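Local coordinates for probable tagatose 6-phosphate kinase (Sinorhizobium meliloti, PDB 3TXV), which probably acts in carbohydrate metabolism as a tagatose-6-phosphate kinase and is built on a closed eight-stranded beta/alpha barrel, at residues 36-41 against 46-51; 284-289 against 420-425. All coordinates share one frame; numbering follows the deposited sequence.

The two contacts lie about 11 Å apart, centre to centre, at the seam where the eighth strand of the beta/alpha barrel meets the first. Contact 1, first along the chain, packs helix 31-43 on strand 48-53, the second barrel strand. Contact 2 follows far later and packs the C-terminal helix 407-424 on strand 283-288, the eighth; strand 23-26 lies between the two strands in the sheet. Outside the barrel, R40 of contact 1 packs on F423 of contact 2; on the inner side, E51 and K287 form a long, weak ion pair. Local and distant parts of the chain thus meet around one sheet.

Contact 1 of 2, residues 36-41 against 46-51; sequences AAMLRA and APVLIE
A37, M38 and A41 of helix 31-43 converge on V48, and this apolar group makes up most of the contact. The V48 rotamer divides the work between its branches. With chi1 at 66°, CG2 stands trans to the backbone N and meets the methyl of A37, V48 CG2 to A37 CB being 4.0 Å. The other branch, held between N and the carbonyl carbon, faces selenomethionine M38, where V48 CG1 and M38 CG are 4.0 Å apart. The two chains pass at a slant, touching near the root of M38, which is extended beyond CG and also touches V75, I78 and A79 of helix 68-81. A41 CB approaches V48 CB, the carbon at which the two branches part, to 3.9 Å. Further along the strand, I50 also turns its CB to the helix, but stays at longer range and packs on V75.

Polar atoms meet the helix without bonding to it. A41 CB lies closer to the carbonyl A46 O, at 3.3 Å, than to P47 O, and A41 O and A46 O, two acceptors, come near without a bond. No hydrogen bond joins the two segments: the strand's backbone is engaged with its sheet neighbours, V48 and I50 with L90 and L49 with I26.

These pieces belong to the first beta-alpha-beta unit of the barrel, strand 23-26, helix 31-43 and strand 48-53. The short axes of helix and strand run nearly antiparallel, at 161°, and approach to 8.7 Å. On the helix, R40 leads its end away to a salt bridge with D416 of helix 407-424.

With two methyl groups and one selenomethionine methylene set against a single branched valine, cohesion rests on dispersion and the exclusion of water, and the fit depends on shape instead of directional bonds.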
ATOM      1  N   ALA A  36     -13.644  -0.425  -0.351  1.00 40.72           N
ATOM      2  CA  ALA A  36     -13.719   0.824  -1.097  1.00 40.80           C
ATOM      3  C   ALA A  36     -12.962   0.779  -2.422  1.00 40.70           C
ATOM      4  O   ALA A  36     -13.414   1.316  -3.433  1.00 41.02           O
ATOM      5  CB  ALA A  36     -13.215   1.953  -0.241  1.00 40.98           C
ATOM      6  N   ALA A  37     -11.811   0.134  -2.414  1.00 40.85           N
ATOM      7  CA  ALA A  37     -11.053  -0.062  -3.635  1.00 41.14           C
ATOM      8  C   ALA A  37     -11.845  -0.896  -4.584  1.00 41.01           C
ATOM      9  O   ALA A  37     -11.937  -0.576  -5.750  1.00 41.17           O
ATOM     10  CB  ALA A  37      -9.704  -0.706  -3.361  1.00 41.24           C
HETATM   11  N   MSE A  38     -12.420  -1.974  -4.098  1.00 41.49           N
HETATM   12  CA  MSE A  38     -13.223  -2.787  -4.984  1.00 42.87           C
HETATM   13  C   MSE A  38     -14.375  -1.957  -5.592  1.00 44.07           C
HETATM   14  O   MSE A  38     -14.459  -1.837  -6.801  1.00 44.28           O
HETATM   15  CB  MSE A  38     -13.708  -4.052  -4.278  1.00 42.78           C
HETATM   16  CG  MSE A  38     -12.662  -5.154  -4.154  1.00 41.60           C
HETATM   17 SE   MSE A  38     -13.264  -6.211  -2.693  0.80 44.44          SE
HETATM   18  CE  MSE A  38     -12.352  -7.896  -2.915  1.00 45.96           C
ATOM     19  N   LEU A  39     -15.207  -1.330  -4.757  1.00 45.45           N
ATOM     20  CA  LEU A  39     -16.346  -0.533  -5.226  1.00 46.53           C
ATOM     21  C   LEU A  39     -16.007   0.447  -6.342  1.00 47.44           C
ATOM     22  O   LEU A  39     -16.800   0.640  -7.266  1.00 48.29           O
ATOM     23  CB  LEU A  39     -17.051   0.192  -4.071  1.00 46.67           C
ATOM     24  CG  LEU A  39     -17.875  -0.687  -3.097  1.00 47.81           C
ATOM     25  CD1 LEU A  39     -18.502   0.112  -1.968  1.00 46.96           C
ATOM     26  CD2 LEU A  39     -18.964  -1.516  -3.801  1.00 48.52           C
ATOM     27  N   ARG A  40     -14.839   1.067  -6.281  1.00 48.18           N
ATOM     28  CA  ARG A  40     -14.465   1.994  -7.333  1.00 48.49           C
ATOM     29  C   ARG A  40     -14.125   1.239  -8.615  1.00 49.53           C
ATOM     30  O   ARG A  40     -14.629   1.584  -9.700  1.00 50.19           O
ATOM     31  CB  ARG A  40     -13.332   2.907  -6.871  1.00 48.14           C
ATOM     32  CG  ARG A  40     -12.531   3.551  -7.986  1.00 47.87           C
ATOM     33  CD  ARG A  40     -13.323   4.516  -8.795  1.00 48.30           C
ATOM     34  NE  ARG A  40     -14.089   5.392  -7.922  1.00 51.90           N
ATOM     35  CZ  ARG A  40     -14.605   6.558  -8.291  1.00 52.65           C
ATOM     36  NH1 ARG A  40     -14.430   7.005  -9.524  1.00 53.32           N
ATOM     37  NH2 ARG A  40     -15.288   7.284  -7.419  1.00 52.97           N
ATOM     38  N   ALA A  41     -13.284   0.210  -8.506  1.00 50.35           N
ATOM     39  CA  ALA A  41     -13.007  -0.651  -9.648  1.00 51.55           C
ATOM     40  C   ALA A  41     -14.311  -1.095 -10.335  1.00 52.83           C
ATOM     41  O   ALA A  41     -14.453  -0.946 -11.547  1.00 52.67           O
ATOM     42  CB  ALA A  41     -12.191  -1.837  -9.234  1.00 51.09           C
ATOM     43  N   ALA A  46     -13.084  -1.828 -14.630  1.00 53.83           N
ATOM     44  CA  ALA A  46     -11.911  -2.685 -14.630  1.00 51.75           C
ATOM     45  C   ALA A  46     -11.431  -3.217 -13.281  1.00 50.06           C
ATOM     46  O   ALA A  46     -12.072  -3.022 -12.287  1.00 49.66           O
ATOM     47  CB  ALA A  46     -10.828  -1.970 -15.284  1.00 52.13           C
ATOM     48  N   PRO A  47     -10.370  -4.019 -13.298  1.00 48.44           N
ATOM     49  CA  PRO A  47      -9.981  -4.862 -12.150  1.00 47.02           C
ATOM     50  C   PRO A  47      -9.270  -4.075 -11.036  1.00 45.29           C
ATOM     51  O   PRO A  47      -8.901  -2.905 -11.233  1.00 45.21           O
ATOM     52  CB  PRO A  47      -9.021  -5.879 -12.773  1.00 47.02           C
ATOM     53  CG  PRO A  47      -8.384  -5.133 -13.900  1.00 47.69           C
ATOM     54  CD  PRO A  47      -9.408  -4.144 -14.418  1.00 48.22           C
ATOM     55  N   VAL A  48      -9.090  -4.727  -9.888  1.00 42.93           N
ATOM     56  CA  VAL A  48      -8.471  -4.105  -8.737  1.00 41.23           C
ATOM     57  C   VAL A  48      -7.202  -4.839  -8.303  1.00 40.77           C
ATOM     58  O   VAL A  48      -7.219  -6.059  -8.017  1.00 40.40           O
ATOM     59  CB  VAL A  48      -9.458  -4.006  -7.562  1.00 41.21           C
ATOM     60  CG1 VAL A  48      -9.831  -5.368  -7.035  1.00 40.71           C
ATOM     61  CG2 VAL A  48      -8.908  -3.138  -6.453  1.00 41.08           C
ATOM     62  N   LEU A  49      -6.102  -4.091  -8.250  1.00 39.42           N
ATOM     63  CA  LEU A  49      -4.834  -4.650  -7.804  1.00 38.35           C
ATOM     64  C   LEU A  49      -4.684  -4.491  -6.289  1.00 38.35           C
ATOM     65  O   LEU A  49      -4.568  -3.371  -5.772  1.00 38.31           O
ATOM     66  CB  LEU A  49      -3.700  -3.963  -8.551  1.00 37.69           C
ATOM     67  CG  LEU A  49      -2.273  -4.355  -8.253  1.00 36.56           C
ATOM     68  CD1 LEU A  49      -2.084  -5.849  -8.329  1.00 35.96           C
ATOM     69  CD2 LEU A  49      -1.413  -3.679  -9.269  1.00 36.72           C
ATOM     70  N   ILE A  50      -4.705  -5.598  -5.562  1.00 38.02           N
ATOM     71  CA  ILE A  50      -4.419  -5.509  -4.133  1.00 38.30           C
ATOM     72  C   ILE A  50      -3.118  -6.225  -3.721  1.00 38.92           C
ATOM     73  O   ILE A  50      -2.902  -7.405  -4.043  1.00 38.42           O
ATOM     74  CB  ILE A  50      -5.582  -5.968  -3.293  1.00 37.67           C
ATOM     75  CG1 ILE A  50      -6.769  -5.100  -3.597  1.00 38.44           C
ATOM     76  CG2 ILE A  50      -5.250  -5.815  -1.824  1.00 37.06           C
ATOM     77  CD1 ILE A  50      -8.071  -5.811  -3.349  1.00 43.74           C
ATOM     78  N   GLU A  51      -2.273  -5.494  -2.990  1.00 39.29           N
ATOM     79  CA  GLU A  51      -0.913  -5.936  -2.680  1.00 39.59           C
ATOM     80  C   GLU A  51      -0.694  -6.128  -1.177  1.00 39.52           C
ATOM     81  O   GLU A  51      -1.286  -5.440  -0.377  1.00 39.75           O
ATOM     82  CB  GLU A  51       0.104  -4.930  -3.238  1.00 39.73           C
ATOM     83  CG  GLU A  51      -0.045  -4.640  -4.719  1.00 40.21           C
ATOM     84  CD  GLU A  51       1.283  -4.730  -5.445  1.00 42.90           C
ATOM     85  OE1 GLU A  51       2.127  -5.560  -5.011  1.00 43.20           O
ATOM     86  OE2 GLU A  51       1.491  -3.978  -6.442  1.00 42.36           O
TER

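Contact 2 of 2, residues 284-289 against 420-425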
ATOM      1  N   ALA A 284       3.767   3.705 -14.491  1.00 43.41           N
ATOM      2  CA  ALA A 284       2.426   3.267 -14.848  1.00 42.76           C
ATOM      3  C   ALA A 284       1.768   2.462 -13.762  1.00 42.30           C
ATOM      4  O   ALA A 284       0.558   2.238 -13.803  1.00 43.20           O
ATOM      5  CB  ALA A 284       2.447   2.473 -16.138  1.00 42.52           C
ATOM      6  N   ILE A 285       2.560   1.987 -12.815  1.00 41.44           N
ATOM      7  CA  ILE A 285       2.014   1.322 -11.646  1.00 40.37           C
ATOM      8  C   ILE A 285       2.302   2.237 -10.490  1.00 41.34           C
ATOM      9  O   ILE A 285       3.466   2.604 -10.249  1.00 42.23           O
ATOM     10  CB  ILE A 285       2.650  -0.024 -11.380  1.00 39.73           C
ATOM     11  CG1 ILE A 285       2.264  -1.020 -12.483  1.00 36.48           C
ATOM     12  CG2 ILE A 285       2.237  -0.494 -10.023  1.00 37.59           C
ATOM     13  CD1 ILE A 285       3.266  -2.070 -12.690  1.00 29.42           C
ATOM     14  N   LEU A 286       1.221   2.602  -9.804  1.00 41.44           N
ATOM     15  CA  LEU A 286       1.187   3.619  -8.777  1.00 40.79           C
ATOM     16  C   LEU A 286       0.822   2.970  -7.476  1.00 40.89           C
ATOM     17  O   LEU A 286      -0.322   2.586  -7.279  1.00 40.71           O
ATOM     18  CB  LEU A 286       0.106   4.638  -9.127  1.00 40.59           C
ATOM     19  CG  LEU A 286       0.362   5.412 -10.412  1.00 40.37           C
ATOM     20  CD1 LEU A 286      -0.941   5.897 -10.983  1.00 39.16           C
ATOM     21  CD2 LEU A 286       1.337   6.576 -10.137  1.00 41.12           C
ATOM     22  N   LYS A 287       1.727   2.920  -6.536  1.00 41.32           N
ATOM     23  CA  LYS A 287       1.383   2.335  -5.277  1.00 42.21           C
ATOM     24  C   LYS A 287       0.914   3.366  -4.289  1.00 41.83           C
ATOM     25  O   LYS A 287       1.596   4.314  -4.002  1.00 41.93           O
ATOM     26  CB  LYS A 287       2.598   1.647  -4.707  1.00 42.89           C
ATOM     27  CG  LYS A 287       2.975   0.397  -5.404  1.00 45.85           C
ATOM     28  CD  LYS A 287       3.851  -0.454  -4.539  1.00 49.95           C
ATOM     29  CE  LYS A 287       3.246  -1.787  -4.273  1.00 50.51           C
ATOM     30  NZ  LYS A 287       4.149  -2.882  -4.587  1.00 50.60           N
ATOM     31  N   VAL A 288      -0.284   3.200  -3.788  1.00 40.66           N
ATOM     32  CA  VAL A 288      -0.749   4.071  -2.772  1.00 39.55           C
ATOM     33  C   VAL A 288      -1.144   3.167  -1.677  1.00 38.93           C
ATOM     34  O   VAL A 288      -1.668   2.141  -1.917  1.00 39.49           O
ATOM     35  CB  VAL A 288      -1.924   4.825  -3.257  1.00 39.79           C
ATOM     36  CG1 VAL A 288      -2.937   3.907  -3.739  1.00 39.50           C
ATOM     37  CG2 VAL A 288      -2.434   5.741  -2.222  1.00 39.18           C
ATOM     38  N   GLY A 289      -0.856   3.569  -0.457  1.00 38.42           N
ATOM     39  CA  GLY A 289      -1.340   2.927   0.733  1.00 36.88           C
ATOM     40  C   GLY A 289      -1.761   3.904   1.794  1.00 36.31           C
ATOM     41  O   GLY A 289      -2.892   4.002   2.144  1.00 36.48           O
ATOM     42  N   GLN A 420     -10.625   7.871  -6.502  1.00 45.46           N
ATOM     43  CA  GLN A 420     -11.060   8.528  -7.738  1.00 47.69           C
ATOM     44  C   GLN A 420      -9.860   9.065  -8.505  1.00 48.32           C
ATOM     45  O   GLN A 420      -9.792   8.885  -9.724  1.00 49.01           O
ATOM     46  CB  GLN A 420     -12.031   9.695  -7.482  1.00 48.26           C
ATOM     47  CG  GLN A 420     -13.504   9.459  -7.859  1.00 51.26           C
ATOM     48  CD  GLN A 420     -14.381  10.742  -7.724  1.00 56.09           C
ATOM     49  OE1 GLN A 420     -15.519  10.714  -7.196  1.00 55.76           O
ATOM     50  NE2 GLN A 420     -13.841  11.867  -8.205  1.00 55.89           N
ATOM     51  N   ASP A 421      -8.910   9.706  -7.819  1.00 48.46           N
ATOM     52  CA  ASP A 421      -7.823  10.360  -8.548  1.00 49.00           C
ATOM     53  C   ASP A 421      -6.882   9.352  -9.193  1.00 48.71           C
ATOM     54  O   ASP A 421      -6.293   9.633 -10.226  1.00 48.62           O
ATOM     55  CB  ASP A 421      -7.040  11.346  -7.666  1.00 49.74           C
ATOM     56  CG  ASP A 421      -7.911  12.483  -7.114  1.00 50.85           C
ATOM     57  OD1 ASP A 421      -8.798  12.999  -7.840  1.00 50.76           O
ATOM     58  OD2 ASP A 421      -7.686  12.861  -5.934  1.00 52.59           O
ATOM     59  N   TYR A 422      -6.750   8.177  -8.591  1.00 48.88           N
ATOM     60  CA  TYR A 422      -5.854   7.167  -9.124  1.00 49.18           C
ATOM     61  C   TYR A 422      -6.439   6.553 -10.379  1.00 49.65           C
ATOM     62  O   TYR A 422      -5.737   6.399 -11.379  1.00 50.37           O
ATOM     63  CB  TYR A 422      -5.464   6.128  -8.069  1.00 48.82           C
ATOM     64  CG  TYR A 422      -4.440   6.694  -7.107  1.00 49.61           C
ATOM     65  CD1 TYR A 422      -4.838   7.388  -5.967  1.00 48.97           C
ATOM     66  CD2 TYR A 422      -3.073   6.576  -7.353  1.00 50.59           C
ATOM     67  CE1 TYR A 422      -3.914   7.930  -5.089  1.00 49.12           C
ATOM     68  CE2 TYR A 422      -2.129   7.132  -6.470  1.00 50.30           C
ATOM     69  CZ  TYR A 422      -2.564   7.805  -5.340  1.00 50.06           C
ATOM     70  OH  TYR A 422      -1.665   8.359  -4.453  1.00 50.12           O
ATOM     71  N   PHE A 423      -7.726   6.252 -10.364  1.00 49.59           N
ATOM     72  CA  PHE A 423      -8.327   5.721 -11.559  1.00 50.11           C
ATOM     73  C   PHE A 423      -8.430   6.794 -12.645  1.00 51.10           C
ATOM     74  O   PHE A 423      -8.346   6.497 -13.832  1.00 51.02           O
ATOM     75  CB  PHE A 423      -9.669   5.084 -11.246  1.00 49.52           C
ATOM     76  CG  PHE A 423      -9.552   3.817 -10.479  1.00 48.78           C
ATOM     77  CD1 PHE A 423      -9.477   2.598 -11.138  1.00 48.07           C
ATOM     78  CD2 PHE A 423      -9.482   3.830  -9.084  1.00 47.22           C
ATOM     79  CE1 PHE A 423      -9.365   1.406 -10.405  1.00 46.60           C
ATOM     80  CE2 PHE A 423      -9.349   2.647  -8.359  1.00 44.89           C
ATOM     81  CZ  PHE A 423      -9.297   1.444  -9.019  1.00 45.46           C
ATOM     82  N   ALA A 424      -8.577   8.046 -12.245  1.00 52.21           N
ATOM     83  CA  ALA A 424      -8.628   9.112 -13.224  1.00 53.83           C
ATOM     84  C   ALA A 424      -7.326   9.169 -14.018  1.00 55.11           C
ATOM     85  O   ALA A 424      -7.316   9.502 -15.217  1.00 55.89           O
ATOM     86  CB  ALA A 424      -8.881  10.439 -12.554  1.00 53.84           C
ATOM     87  N   ALA A 425      -6.222   8.853 -13.355  1.00 55.79           N
ATOM     88  CA  ALA A 425      -4.955   8.867 -14.035  1.00 56.42           C
ATOM     89  C   ALA A 425      -4.781   7.589 -14.855  1.00 56.81           C
ATOM     90  O   ALA A 425      -3.844   7.472 -15.619  1.00 56.24           O
ATOM     91  CB  ALA A 425      -3.851   9.057 -13.042  1.00 56.85           C
TER
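Y422 reaches from the C-terminal helix to L286 and V288 of strand 283-288, and its ring can be followed outward atom by atom. The CB bond heads for the strand, and a chi1 of -76° sets CG trans to the carbonyl carbon, with the ring between the helix and L286 and V288. Beyond CG, one edge of the ring comes first to L286: CD2 lies 4.1 Å from L286 CB, which sits near the ring plane and therefore meets the edge. Farther out the neighbour changes to V288, which comes over a face. Y422 CE2 is 4.0 Å from V288 CB, while Y422 CE1 on the other side lies 3.9 Å from V288 CG2.

The strand is the eighth and last of the barrel, and helix 407-424 lies on its outer surface, between helix 272-280 and helix 31-43. The chain makes a long, helix-rich excursion after the strand before this helix returns to it. L286 and V288 direct their CB atoms out to the helix; K287, between them, points away and forms salt bridges with E263 and D94 of other barrel strands.

V288 makes a CH-pi contact, its CB 4.1 Å from the Y422 ring centroid and 29° off the normal, and V288 CG1 stands 4.2 Å above the ring plane, over the centre. At the far end of the ring, Y422 CZ is 3.7 Å from V288 CB. The phenol oxygen passes beside the other valine branch, Y422 OH lying 3.5 Å from V288 CG2, and it also takes part in a weak hydrogen bond with T267 O. L275 and P24 touch the tyrosine from helix 272-280 and strand 23-26.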